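Local coordinates for uridylate kinase (Archaeoglobus fulgidus, PDB 2IJ9), which probably catalyses the reversible, ATP-dependent phosphorylation of UMP to UDP in the de novo synthesis of pyrimidine nucleotides, at residues T25-A30 / I81-K86; V90-A95 / A121-F126; P112-D117 / V179-A184; N134-D139 / T195-G200. The protein carries 1 engineered substitution. One frame throughout, in Å; residues are numbered along the deposited sequence.

Contact 1 (T25-A30 / I81-K86); sequences TIESVA and IPSAAK
E27 reaches from helix 16-32 to the turn I81-A84 and carries most of this contact. Its CB lies 4.1 Å from I81 CD1. CG then stands anti to the backbone N (chi1 -178°), and a bend at chi2 (68°) brings the carboxylate to P82 and S83, with E27 CD 3.2 Å from S83 OG. At the tip both oxygens face the turn. E27 OE1 lies 3.1 Å from P82 CD at the side of the proline ring and takes a weak bond from S83 N. The hydroxyl of S83 donates to the other oxygen, S83 OG to E27 OE2 2.8 Å, on its syn side and only 15° out of the carboxylate plane. The grip falls on a type I beta turn that directly follows helix 59-80, and it ties the turn to one of the helices flanking the central sheet of the amino acid kinase fold. With an alanine here the turn would probably lose its polar hold on the helix, leaving S83 OG and N without this acceptor. Nearer the sheet the contact is apolar: I26 CG2 meets I81 CD1 at 3.7 Å, the two side chains crossing at about a right angle. I26, A30, I81 and A84 all touch V104 of strand 104-107, while I26 also reaches V35 and V37 of strand 34-39. S28, on the same helix, makes a weak hydrogen bond to D149 of a second subunit.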
loop_
_atom_site.group_PDB
_atom_site.type_symbol
_atom_site.label_atom_id
_atom_site.label_comp_id
_atom_site.label_asym_id
_atom_site.label_seq_id
_atom_site.Cartn_x
_atom_site.Cartn_y
_atom_site.Cartn_z
ATOM N N THR B 25 18.517 -0.415 14.751
ATOM C CA THR B 25 19.795 -1.000 14.377
ATOM C C THR B 25 20.780 0.070 13.892
ATOM O O THR B 25 21.935 0.120 14.344
ATOM C CB THR B 25 19.611 -2.112 13.332
ATOM O OG1 THR B 25 19.186 -3.300 13.997
ATOM C CG2 THR B 25 20.907 -2.415 12.589
ATOM N N ILE B 26 20.318 0.952 13.009
ATOM C CA ILE B 26 21.190 1.977 12.433
ATOM C C ILE B 26 21.693 2.913 13.526
ATOM O O ILE B 26 22.868 3.257 13.568
ATOM C CB ILE B 26 20.471 2.760 11.319
ATOM C CG1 ILE B 26 20.226 1.853 10.111
ATOM C CG2 ILE B 26 21.277 3.978 10.887
ATOM C CD1 ILE B 26 19.164 2.394 9.154
ATOM N N GLU B 27 20.801 3.278 14.431
ATOM C CA GLU B 27 21.156 4.086 15.585
ATOM C C GLU B 27 22.207 3.415 16.470
ATOM O O GLU B 27 23.140 4.075 16.913
ATOM C CB GLU B 27 19.904 4.399 16.394
ATOM C CG GLU B 27 20.146 5.280 17.582
ATOM C CD GLU B 27 20.540 6.667 17.184
ATOM O OE1 GLU B 27 19.666 7.411 16.675
ATOM O OE2 GLU B 27 21.724 7.008 17.396
ATOM N N SER B 28 22.052 2.113 16.719
ATOM C CA SER B 28 23.076 1.316 17.417
ATOM C C SER B 28 24.439 1.402 16.758
ATOM O O SER B 28 25.434 1.739 17.414
ATOM C CB SER B 28 22.677 -0.156 17.510
ATOM O OG SER B 28 22.208 -0.471 18.804
ATOM N N VAL B 29 24.481 1.100 15.462
ATOM C CA VAL B 29 25.727 1.176 14.714
ATOM C C VAL B 29 26.307 2.592 14.740
ATOM O O VAL B 29 27.525 2.774 14.805
ATOM C CB VAL B 29 25.548 0.689 13.273
ATOM C CG1 VAL B 29 26.877 0.675 12.551
ATOM C CG2 VAL B 29 24.962 -0.704 13.265
ATOM N N ALA B 30 25.420 3.584 14.734
ATOM C CA ALA B 30 25.809 4.988 14.796
ATOM C C ALA B 30 26.398 5.427 16.135
ATOM O O ALA B 30 27.164 6.396 16.173
ATOM C CB ALA B 30 24.644 5.870 14.439
ATOM N N ILE B 81 15.087 7.698 12.840
ATOM C CA ILE B 81 16.376 7.807 13.531
ATOM C C ILE B 81 16.747 9.232 13.962
ATOM O O ILE B 81 16.927 10.120 13.130
ATOM C CB ILE B 81 17.525 7.037 12.807
ATOM C CG1 ILE B 81 18.874 7.719 13.037
ATOM C CG2 ILE B 81 17.232 6.825 11.318
ATOM C CD1 ILE B 81 20.024 6.761 13.059
ATOM N N PRO B 82 16.822 9.459 15.287
ATOM C CA PRO B 82 17.003 10.803 15.851
ATOM C C PRO B 82 18.398 11.398 15.622
ATOM O O PRO B 82 18.550 12.618 15.607
ATOM C CB PRO B 82 16.731 10.592 17.345
ATOM C CG PRO B 82 17.106 9.169 17.583
ATOM C CD PRO B 82 16.725 8.430 16.337
ATOM N N SER B 83 19.396 10.544 15.414
ATOM C CA SER B 83 20.772 10.999 15.182
ATOM C C SER B 83 21.093 11.229 13.700
ATOM O O SER B 83 22.250 11.386 13.307
ATOM C CB SER B 83 21.757 10.010 15.795
ATOM O OG SER B 83 21.423 9.776 17.148
ATOM N N ALA B 84 20.058 11.260 12.878
ATOM C CA ALA B 84 20.245 11.491 11.464
ATOM C C ALA B 84 20.125 12.974 11.143
ATOM O O ALA B 84 19.408 13.715 11.831
ATOM C CB ALA B 84 19.227 10.689 10.659
ATOM N N ALA B 85 20.841 13.397 10.100
ATOM C CA ALA B 85 20.642 14.713 9.495
ATOM C C ALA B 85 19.233 14.806 8.935
ATOM O O ALA B 85 18.856 13.999 8.084
ATOM C CB ALA B 85 21.650 14.932 8.380
ATOM N N LYS B 86 18.468 15.789 9.408
ATOM C CA LYS B 86 17.091 16.029 8.931
ATOM C C LYS B 86 17.009 16.492 7.475
ATOM O O LYS B 86 15.931 16.661 6.936
ATOM C CB LYS B 86 16.385 17.062 9.798
ATOM C CG LYS B 86 16.365 16.738 11.263
ATOM C CD LYS B 86 15.527 15.522 11.540
ATOM C CE LYS B 86 15.813 14.978 12.932
ATOM N NZ LYS B 86 15.740 16.059 13.956
#

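Contact 2 (V90-A95 / A121-F126)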
loop_
_atom_site.group_PDB
_atom_site.type_symbol
_atom_site.label_atom_id
_atom_site.label_comp_id
_atom_site.label_asym_id
_atom_site.label_seq_id
_atom_site.Cartn_x
_atom_site.Cartn_y
_atom_site.Cartn_z
ATOM N N VAL B 90 21.339 15.619 -1.670
ATOM C CA VAL B 90 20.920 15.480 -3.053
ATOM C C VAL B 90 22.137 15.124 -3.908
ATOM O O VAL B 90 22.017 14.863 -5.111
ATOM C CB VAL B 90 20.267 16.793 -3.518
ATOM C CG1 VAL B 90 21.319 17.878 -3.693
ATOM C CG2 VAL B 90 19.476 16.607 -4.781
ATOM N N ASP B 91 23.304 15.133 -3.258
ATOM C CA ASP B 91 24.591 14.746 -3.854
ATOM C C ASP B 91 25.594 14.373 -2.759
ATOM O O ASP B 91 25.395 14.679 -1.586
ATOM C CB ASP B 91 25.161 15.839 -4.781
ATOM C CG ASP B 91 25.624 17.086 -4.029
ATOM O OD1 ASP B 91 26.488 16.978 -3.135
ATOM O OD2 ASP B 91 25.135 18.191 -4.353
ATOM N N PHE B 92 26.686 13.740 -3.155
ATOM C CA PHE B 92 27.603 13.139 -2.202
ATOM C C PHE B 92 28.341 14.202 -1.397
ATOM O O PHE B 92 28.636 13.986 -0.233
ATOM C CB PHE B 92 28.607 12.211 -2.904
ATOM C CG PHE B 92 27.983 11.195 -3.834
ATOM C CD1 PHE B 92 28.204 9.844 -3.641
ATOM C CD2 PHE B 92 27.207 11.588 -4.920
ATOM C CE1 PHE B 92 27.649 8.896 -4.482
ATOM C CE2 PHE B 92 26.642 10.644 -5.757
ATOM C CZ PHE B 92 26.873 9.289 -5.537
ATOM N N MET B 93 28.659 15.340 -2.015
ATOM C CA MET B 93 29.372 16.404 -1.309
ATOM C C MET B 93 28.520 16.842 -0.133
ATOM O O MET B 93 28.993 16.831 0.999
ATOM C CB MET B 93 29.693 17.577 -2.231
ATOM C CG MET B 93 30.787 17.290 -3.234
ATOM S SD MET B 93 30.356 17.838 -4.899
ATOM C CE MET B 93 31.525 16.901 -5.870
ATOM N N GLU B 94 27.254 17.173 -0.405
ATOM C CA GLU B 94 26.248 17.380 0.644
ATOM C C GLU B 94 26.247 16.238 1.664
ATOM O O GLU B 94 26.268 16.480 2.869
ATOM C CB GLU B 94 24.840 17.509 0.060
ATOM C CG GLU B 94 24.474 18.866 -0.496
ATOM C CD GLU B 94 22.975 19.009 -0.769
ATOM O OE1 GLU B 94 22.598 19.873 -1.587
ATOM O OE2 GLU B 94 22.169 18.275 -0.164
ATOM N N ALA B 95 26.234 14.998 1.169
ATOM C CA ALA B 95 26.207 13.809 2.027
ATOM C C ALA B 95 27.405 13.744 2.945
ATOM O O ALA B 95 27.267 13.372 4.110
ATOM C CB ALA B 95 26.124 12.550 1.199
ATOM N N ALA B 121 27.618 2.165 -3.905
ATOM C CA ALA B 121 29.004 1.765 -4.187
ATOM C C ALA B 121 29.835 3.004 -4.483
ATOM O O ALA B 121 30.875 3.215 -3.854
ATOM C CB ALA B 121 29.080 0.767 -5.347
ATOM N N LEU B 122 29.353 3.826 -5.420
ATOM C CA LEU B 122 29.918 5.151 -5.681
ATOM C C LEU B 122 30.157 5.975 -4.400
ATOM O O LEU B 122 31.254 6.484 -4.192
ATOM C CB LEU B 122 29.020 5.907 -6.652
ATOM C CG LEU B 122 28.921 5.262 -8.039
ATOM C CD1 LEU B 122 27.594 5.593 -8.704
ATOM C CD2 LEU B 122 30.079 5.663 -8.927
ATOM N N LEU B 123 29.140 6.078 -3.545
ATOM C CA LEU B 123 29.243 6.799 -2.274
ATOM C C LEU B 123 30.328 6.262 -1.361
ATOM O O LEU B 123 31.075 7.032 -0.764
ATOM C CB LEU B 123 27.907 6.804 -1.532
ATOM C CG LEU B 123 27.907 7.616 -0.234
ATOM C CD1 LEU B 123 28.311 9.050 -0.507
ATOM C CD2 LEU B 123 26.551 7.564 0.479
ATOM N N ALA B 124 30.403 4.945 -1.257
ATOM C CA ALA B 124 31.439 4.289 -0.472
ATOM C C ALA B 124 32.836 4.727 -0.911
ATOM O O ALA B 124 33.668 5.137 -0.095
ATOM C CB ALA B 124 31.294 2.773 -0.590
ATOM N N GLU B 125 33.069 4.628 -2.214
ATOM C CA GLU B 125 34.331 4.998 -2.839
ATOM C C GLU B 125 34.654 6.466 -2.578
ATOM O O GLU B 125 35.706 6.762 -2.037
ATOM C CB GLU B 125 34.242 4.701 -4.332
ATOM C CG GLU B 125 35.487 4.942 -5.138
ATOM C CD GLU B 125 35.195 4.877 -6.630
ATOM O OE1 GLU B 125 34.338 5.666 -7.093
ATOM O OE2 GLU B 125 35.807 4.039 -7.335
ATOM N N PHE B 126 33.729 7.357 -2.949
ATOM C CA PHE B 126 33.799 8.816 -2.731
ATOM C C PHE B 126 34.272 9.199 -1.347
ATOM O O PHE B 126 35.166 10.027 -1.200
ATOM C CB PHE B 126 32.413 9.409 -2.933
ATOM C CG PHE B 126 32.374 10.909 -2.967
ATOM C CD1 PHE B 126 32.659 11.599 -4.141
ATOM C CD2 PHE B 126 31.988 11.633 -1.849
ATOM C CE1 PHE B 126 32.598 12.983 -4.183
ATOM C CE2 PHE B 126 31.922 13.019 -1.888
ATOM C CZ PHE B 126 32.225 13.692 -3.058
#
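F92 and F126 make the aromatic part of the contact, with the edge of F92 directed at the face of F126; the ring centroids are 5.5 Å apart and the planes inclined at 52°. A CH-pi contact adds to it: F92 CB sits over the same F126 ring, 3.7 Å from its centroid. M93 CG meets that ring at the edge, near its plane. Apolar packing comes from L122 and L123: F92 CE1 is 3.9 Å from L122 CB and F92 CD1 lies against L123 CD1, while the backbone N of L123 faces the ring edge in plane. These contacts join helix 92-99 to helix 117-126 on the sheet of the amino acid kinase fold, A95 and L123 both resting on M107 of strand 104-107. F92 also touches T110, predicted to bind UMP, and its ring meets that of F111. An alanine in place of F92 would probably open a gap between L123 and F126 and leave the F111 ring without the ring it meets here. Polar bonds lie within segment 90-95: D91 is the N-cap of helix 92-99, its OD1 accepting from E94 N at 2.8 Å, and V90 N donates to E94 OE2 from above the carboxylate plane.

Contact 3 (P112-D117 / V179-A184)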
loop_
_atom_site.group_PDB
_atom_site.type_symbol
_atom_site.label_atom_id
_atom_site.label_comp_id
_atom_site.label_asym_id
_atom_site.label_seq_id
_atom_site.Cartn_x
_atom_site.Cartn_y
_atom_site.Cartn_z
ATOM N N PRO B 112 20.281 10.617 -12.144
ATOM C CA PRO B 112 19.259 9.885 -12.884
ATOM C C PRO B 112 19.841 8.813 -13.815
ATOM O O PRO B 112 19.973 9.035 -15.017
ATOM C CB PRO B 112 18.570 10.990 -13.689
ATOM C CG PRO B 112 18.811 12.234 -12.903
ATOM C CD PRO B 112 20.202 12.066 -12.392
ATOM N N GLY B 113 20.180 7.655 -13.255
ATOM C CA GLY B 113 20.724 6.544 -14.033
ATOM C C GLY B 113 20.583 5.229 -13.290
ATOM O O GLY B 113 19.529 4.945 -12.715
ATOM N N HIS B 114 21.647 4.426 -13.304
ATOM C CA HIS B 114 21.694 3.172 -12.543
ATOM C C HIS B 114 21.625 3.466 -11.043
ATOM O O HIS B 114 22.001 4.553 -10.598
ATOM C CB HIS B 114 22.927 2.332 -12.911
ATOM C CG HIS B 114 22.853 1.721 -14.278
ATOM N ND1 HIS B 114 23.176 2.416 -15.424
ATOM C CD2 HIS B 114 22.486 0.482 -14.683
ATOM C CE1 HIS B 114 23.014 1.632 -16.476
ATOM N NE2 HIS B 114 22.594 0.453 -16.053
ATOM N N THR B 115 21.139 2.496 -10.274
ATOM C CA THR B 115 20.566 2.822 -8.983
ATOM C C THR B 115 20.984 1.982 -7.789
ATOM O O THR B 115 21.394 0.830 -7.921
ATOM C CB THR B 115 19.014 2.832 -9.055
ATOM O OG1 THR B 115 18.565 1.857 -10.008
ATOM C CG2 THR B 115 18.491 4.212 -9.464
ATOM N N THR B 116 20.855 2.638 -6.634
ATOM C CA THR B 116 20.948 2.118 -5.250
ATOM C C THR B 116 22.178 1.324 -4.858
ATOM O O THR B 116 22.942 1.775 -4.011
ATOM C CB THR B 116 19.682 1.412 -4.784
ATOM O OG1 THR B 116 18.541 2.007 -5.419
ATOM C CG2 THR B 116 19.561 1.556 -3.266
ATOM N N ASP B 117 22.349 0.143 -5.447
ATOM C CA ASP B 117 23.582 -0.618 -5.289
ATOM C C ASP B 117 24.744 0.194 -5.830
ATOM O O ASP B 117 25.727 0.438 -5.120
ATOM C CB ASP B 117 23.495 -1.946 -6.040
ATOM C CG ASP B 117 22.485 -2.889 -5.435
ATOM O OD1 ASP B 117 21.988 -2.591 -4.326
ATOM O OD2 ASP B 117 22.189 -3.926 -6.064
ATOM N N VAL B 179 20.192 -8.782 -8.142
ATOM C CA VAL B 179 20.954 -7.914 -7.258
ATOM C C VAL B 179 22.339 -8.534 -7.257
ATOM O O VAL B 179 22.486 -9.614 -7.797
ATOM C CB VAL B 179 20.379 -7.956 -5.821
ATOM C CG1 VAL B 179 19.413 -6.810 -5.604
ATOM C CG2 VAL B 179 19.681 -9.300 -5.533
ATOM N N ILE B 180 23.413 -7.910 -6.789
ATOM C CA ILE B 180 23.952 -6.594 -7.028
ATOM C C ILE B 180 24.083 -6.250 -8.530
ATOM O O ILE B 180 24.095 -7.134 -9.388
ATOM C CB ILE B 180 25.389 -6.662 -6.430
ATOM C CG1 ILE B 180 25.833 -5.346 -5.786
ATOM C CG2 ILE B 180 26.405 -7.239 -7.447
ATOM C CD1 ILE B 180 26.767 -5.545 -4.579
ATOM N N ASP B 181 24.191 -4.954 -8.827
ATOM C CA ASP B 181 24.331 -4.441 -10.196
ATOM C C ASP B 181 25.746 -4.702 -10.716
ATOM O O ASP B 181 26.683 -4.831 -9.930
ATOM C CB ASP B 181 24.004 -2.933 -10.214
ATOM C CG ASP B 181 23.966 -2.334 -11.621
ATOM O OD1 ASP B 181 23.699 -3.071 -12.600
ATOM O OD2 ASP B 181 24.194 -1.106 -11.741
ATOM N N LEU B 182 25.886 -4.794 -12.039
ATOM C CA LEU B 182 27.185 -4.978 -12.688
ATOM C C LEU B 182 28.118 -3.803 -12.406
ATOM O O LEU B 182 29.275 -4.004 -12.016
ATOM C CB LEU B 182 27.000 -5.160 -14.203
ATOM C CG LEU B 182 28.201 -5.017 -15.151
ATOM C CD1 LEU B 182 29.208 -6.162 -14.984
ATOM C CD2 LEU B 182 27.724 -4.914 -16.596
ATOM N N LEU B 183 27.605 -2.586 -12.604
ATOM C CA LEU B 183 28.384 -1.364 -12.387
ATOM C C LEU B 183 28.728 -1.206 -10.915
ATOM O O LEU B 183 29.794 -0.711 -10.586
ATOM C CB LEU B 183 27.652 -0.123 -12.910
ATOM C CG LEU B 183 27.137 -0.172 -14.357
ATOM C CD1 LEU B 183 26.365 1.095 -14.716
ATOM C CD2 LEU B 183 28.267 -0.422 -15.359
ATOM N N ALA B 184 27.822 -1.650 -10.044
ATOM C CA ALA B 184 28.080 -1.701 -8.605
ATOM C C ALA B 184 29.307 -2.564 -8.304
ATOM O O ALA B 184 30.223 -2.127 -7.600
ATOM C CB ALA B 184 26.861 -2.233 -7.858
#
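The imidazole of H114 takes L183 on one face: L183 CD1 lies 3.6 Å from the ring centroid and 15° off the normal, a CH-pi contact displaced toward the ND1 and CG side. The second flat group, the carboxylate of D181, is nearly parallel to the ring plane, 13° apart, yet its OD2 approaches obliquely, 3.8 Å from H114 CD2. H114 NE2 stays 4.9 Å from D181 OD2, too far for a direct polar bond. H114 reaches both partners because its CG lies beside the backbone N (chi1 -71°), which turns the ring toward the start of helix 182-191.

The carboxylate of D117 is the third flat group. Its OD2 comes to 3.3 Å from I180 CA and also stands near D181 N, while V179 CG1 is 4.0 Å from the same oxygen. The N-terminal ends of two helices meet here: T116 occupies the N-cap position of helix 117-126 and D181 that of helix 182-191, and neither side chain makes a capping bond, D181 OD1 receiving instead a weak bond from L182 N. Residues 112-116 belong to the loop predicted to bind UMP, and P112 leans on D63, another predicted UMP residue, so the contact sets this loop beside the entry to helix 182-191 in the amino acid kinase fold. Closer to its backbone, D117 CB packs on A184 CB at 3.8 Å. V179 and I180 continue toward strand 131-136, where they touch T136 and N134.

Contact 4 (N134-D139 / T195-G200)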
loop_
_atom_site.group_PDB
_atom_site.type_symbol
_atom_site.label_atom_id
_atom_site.label_comp_id
_atom_site.label_asym_id
_atom_site.label_seq_id
_atom_site.Cartn_x
_atom_site.Cartn_y
_atom_site.Cartn_z
ATOM N N ASN B 134 25.419 -4.177 1.648
ATOM C CA ASN B 134 24.321 -4.165 0.687
ATOM C C ASN B 134 23.134 -5.057 1.130
ATOM O O ASN B 134 23.064 -6.245 0.784
ATOM C CB ASN B 134 24.842 -4.562 -0.703
ATOM C CG ASN B 134 23.802 -4.406 -1.773
ATOM O OD1 ASN B 134 22.937 -3.524 -1.701
ATOM N ND2 ASN B 134 23.873 -5.261 -2.783
ATOM N N ALA B 135 22.209 -4.474 1.895
ATOM C CA ALA B 135 21.086 -5.214 2.466
ATOM C C ALA B 135 19.975 -5.442 1.453
ATOM O O ALA B 135 19.129 -4.569 1.242
ATOM C CB ALA B 135 20.546 -4.484 3.661
ATOM N N THR B 136 19.974 -6.625 0.847
ATOM C CA THR B 136 18.981 -6.995 -0.155
ATOM C C THR B 136 17.933 -7.981 0.414
ATOM O O THR B 136 17.929 -8.271 1.615
ATOM C CB THR B 136 19.665 -7.505 -1.471
ATOM O OG1 THR B 136 18.673 -7.919 -2.422
ATOM C CG2 THR B 136 20.627 -8.657 -1.199
ATOM N N ASN B 137 17.036 -8.468 -0.443
ATOM C CA ASN B 137 15.983 -9.394 -0.020
ATOM C C ASN B 137 16.381 -10.851 -0.243
ATOM O O ASN B 137 15.644 -11.770 0.116
ATOM C CB ASN B 137 14.638 -9.065 -0.695
ATOM C CG ASN B 137 14.801 -8.626 -2.137
ATOM O OD1 ASN B 137 15.643 -9.152 -2.870
ATOM N ND2 ASN B 137 13.996 -7.646 -2.550
ATOM N N VAL B 138 17.550 -11.058 -0.838
ATOM C CA VAL B 138 18.136 -12.397 -0.900
ATOM C C VAL B 138 19.307 -12.501 0.090
ATOM O O VAL B 138 19.739 -11.493 0.656
ATOM C CB VAL B 138 18.528 -12.824 -2.346
ATOM C CG1 VAL B 138 17.336 -12.620 -3.292
ATOM C CG2 VAL B 138 19.760 -12.067 -2.834
ATOM N N ASP B 139 19.807 -13.719 0.287
ATOM C CA ASP B 139 20.735 -14.036 1.383
ATOM C C ASP B 139 22.212 -13.740 1.057
ATOM O O ASP B 139 23.000 -13.404 1.945
ATOM C CB ASP B 139 20.561 -15.508 1.773
ATOM C CG ASP B 139 20.939 -15.801 3.224
ATOM O OD1 ASP B 139 21.635 -14.980 3.873
ATOM O OD2 ASP B 139 20.533 -16.882 3.711
ATOM N N THR B 195 32.898 -5.470 0.978
ATOM C CA THR B 195 31.461 -5.463 0.731
ATOM C C THR B 195 30.745 -6.673 1.350
ATOM O O THR B 195 31.337 -7.731 1.561
ATOM C CB THR B 195 31.169 -5.324 -0.788
ATOM O OG1 THR B 195 31.765 -4.110 -1.259
ATOM C CG2 THR B 195 29.669 -5.262 -1.077
ATOM N N TYR B 196 29.479 -6.480 1.681
ATOM C CA TYR B 196 28.599 -7.548 2.091
ATOM C C TYR B 196 27.396 -7.541 1.156
ATOM O O TYR B 196 26.960 -6.480 0.688
ATOM C CB TYR B 196 28.145 -7.334 3.531
ATOM C CG TYR B 196 29.171 -7.749 4.552
ATOM C CD1 TYR B 196 30.245 -6.923 4.864
ATOM C CD2 TYR B 196 29.066 -8.973 5.209
ATOM C CE1 TYR B 196 31.185 -7.302 5.804
ATOM C CE2 TYR B 196 30.000 -9.363 6.153
ATOM C CZ TYR B 196 31.059 -8.526 6.448
ATOM O OH TYR B 196 31.990 -8.917 7.386
ATOM N N VAL B 197 26.886 -8.732 0.856
ATOM C CA VAL B 197 25.624 -8.880 0.140
ATOM C C VAL B 197 24.728 -9.768 1.004
ATOM O O VAL B 197 25.014 -10.957 1.183
ATOM C CB VAL B 197 25.844 -9.508 -1.247
ATOM C CG1 VAL B 197 24.499 -9.881 -1.877
ATOM C CG2 VAL B 197 26.619 -8.534 -2.138
ATOM N N ILE B 198 23.673 -9.198 1.578
ATOM C CA ILE B 198 22.978 -9.910 2.641
ATOM C C ILE B 198 21.458 -9.809 2.593
ATOM O O ILE B 198 20.907 -8.922 1.948
ATOM C CB ILE B 198 23.492 -9.485 4.039
ATOM C CG1 ILE B 198 23.260 -7.987 4.266
ATOM C CG2 ILE B 198 24.964 -9.889 4.204
ATOM C CD1 ILE B 198 23.273 -7.576 5.736
ATOM N N LEU B 199 20.786 -10.740 3.265
ATOM C CA LEU B 199 19.380 -10.579 3.540
ATOM C C LEU B 199 19.194 -9.452 4.570
ATOM O O LEU B 199 19.615 -9.552 5.731
ATOM C CB LEU B 199 18.765 -11.903 3.991
ATOM C CG LEU B 199 17.239 -11.858 4.045
ATOM C CD1 LEU B 199 16.645 -13.045 3.310
ATOM C CD2 LEU B 199 16.704 -11.728 5.492
ATOM N N GLY B 200 18.574 -8.371 4.111
ATOM C CA GLY B 200 18.449 -7.164 4.897
ATOM C C GLY B 200 17.563 -7.293 6.114
ATOM O O GLY B 200 16.378 -6.968 6.065
#
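T136 and V197 touch across two neighbouring parallel strands, T136 CG2 being 4.1 Å from V197 CG1. T136 holds OG1 anti to its own N (chi1 177°), which puts CG2 in the crowded position between N and carbonyl carbon, over I198 O; OG1 makes a weak bond to N137 OD1. I198 has CG1 in the equivalent place (chi1 61°), with that atom 3.9 Å from N134 O, on the sheet face it shares with A135. N134 and V197 point to the other face. Strands 131-136 and 195-199 are adjacent in the central sheet of the amino acid kinase fold, joined in regular parallel fashion: Y196 O accepts from N134 N, N134 O from I198 N at 3.1 Å, I198 O from T136 N, and T136 O from G200 N. Beyond the strand the chain turns through N137 and V138, and the side chain of L199 lies against this turn, its CB 3.5 Å from V138 O and its CD1 3.6 Å from N137 O. T136 and N137 are predicted to bind ATP. A135 CB lies 3.6 Å from G200 CA. I198 also meets I205 and N204 of helix 202-209, and D139 packs on T201 of a second subunit.

How the contacts relate
The segments of contact 3 alternate along the chain with those of contacts 2 and 4; its centre lies about 14 Å from each of theirs. Contacts 2 and 3 meet where A121 CB is 3.8 Å from A184 O. Contacts 3 and 4 meet through V179 CG1 and T136 OG1, 3.5 Å apart, and through I180 CD1 and V197 CG2. Helix 117-126 is followed in the chain by strand 131-136. Contact 3 holds predicted UMP residues and contact 4 predicted ATP residues, so the two together probably border neighbouring UMP and ATP sites. Contact 1, away from those sites, is about 25 Å from contact 3 between centres.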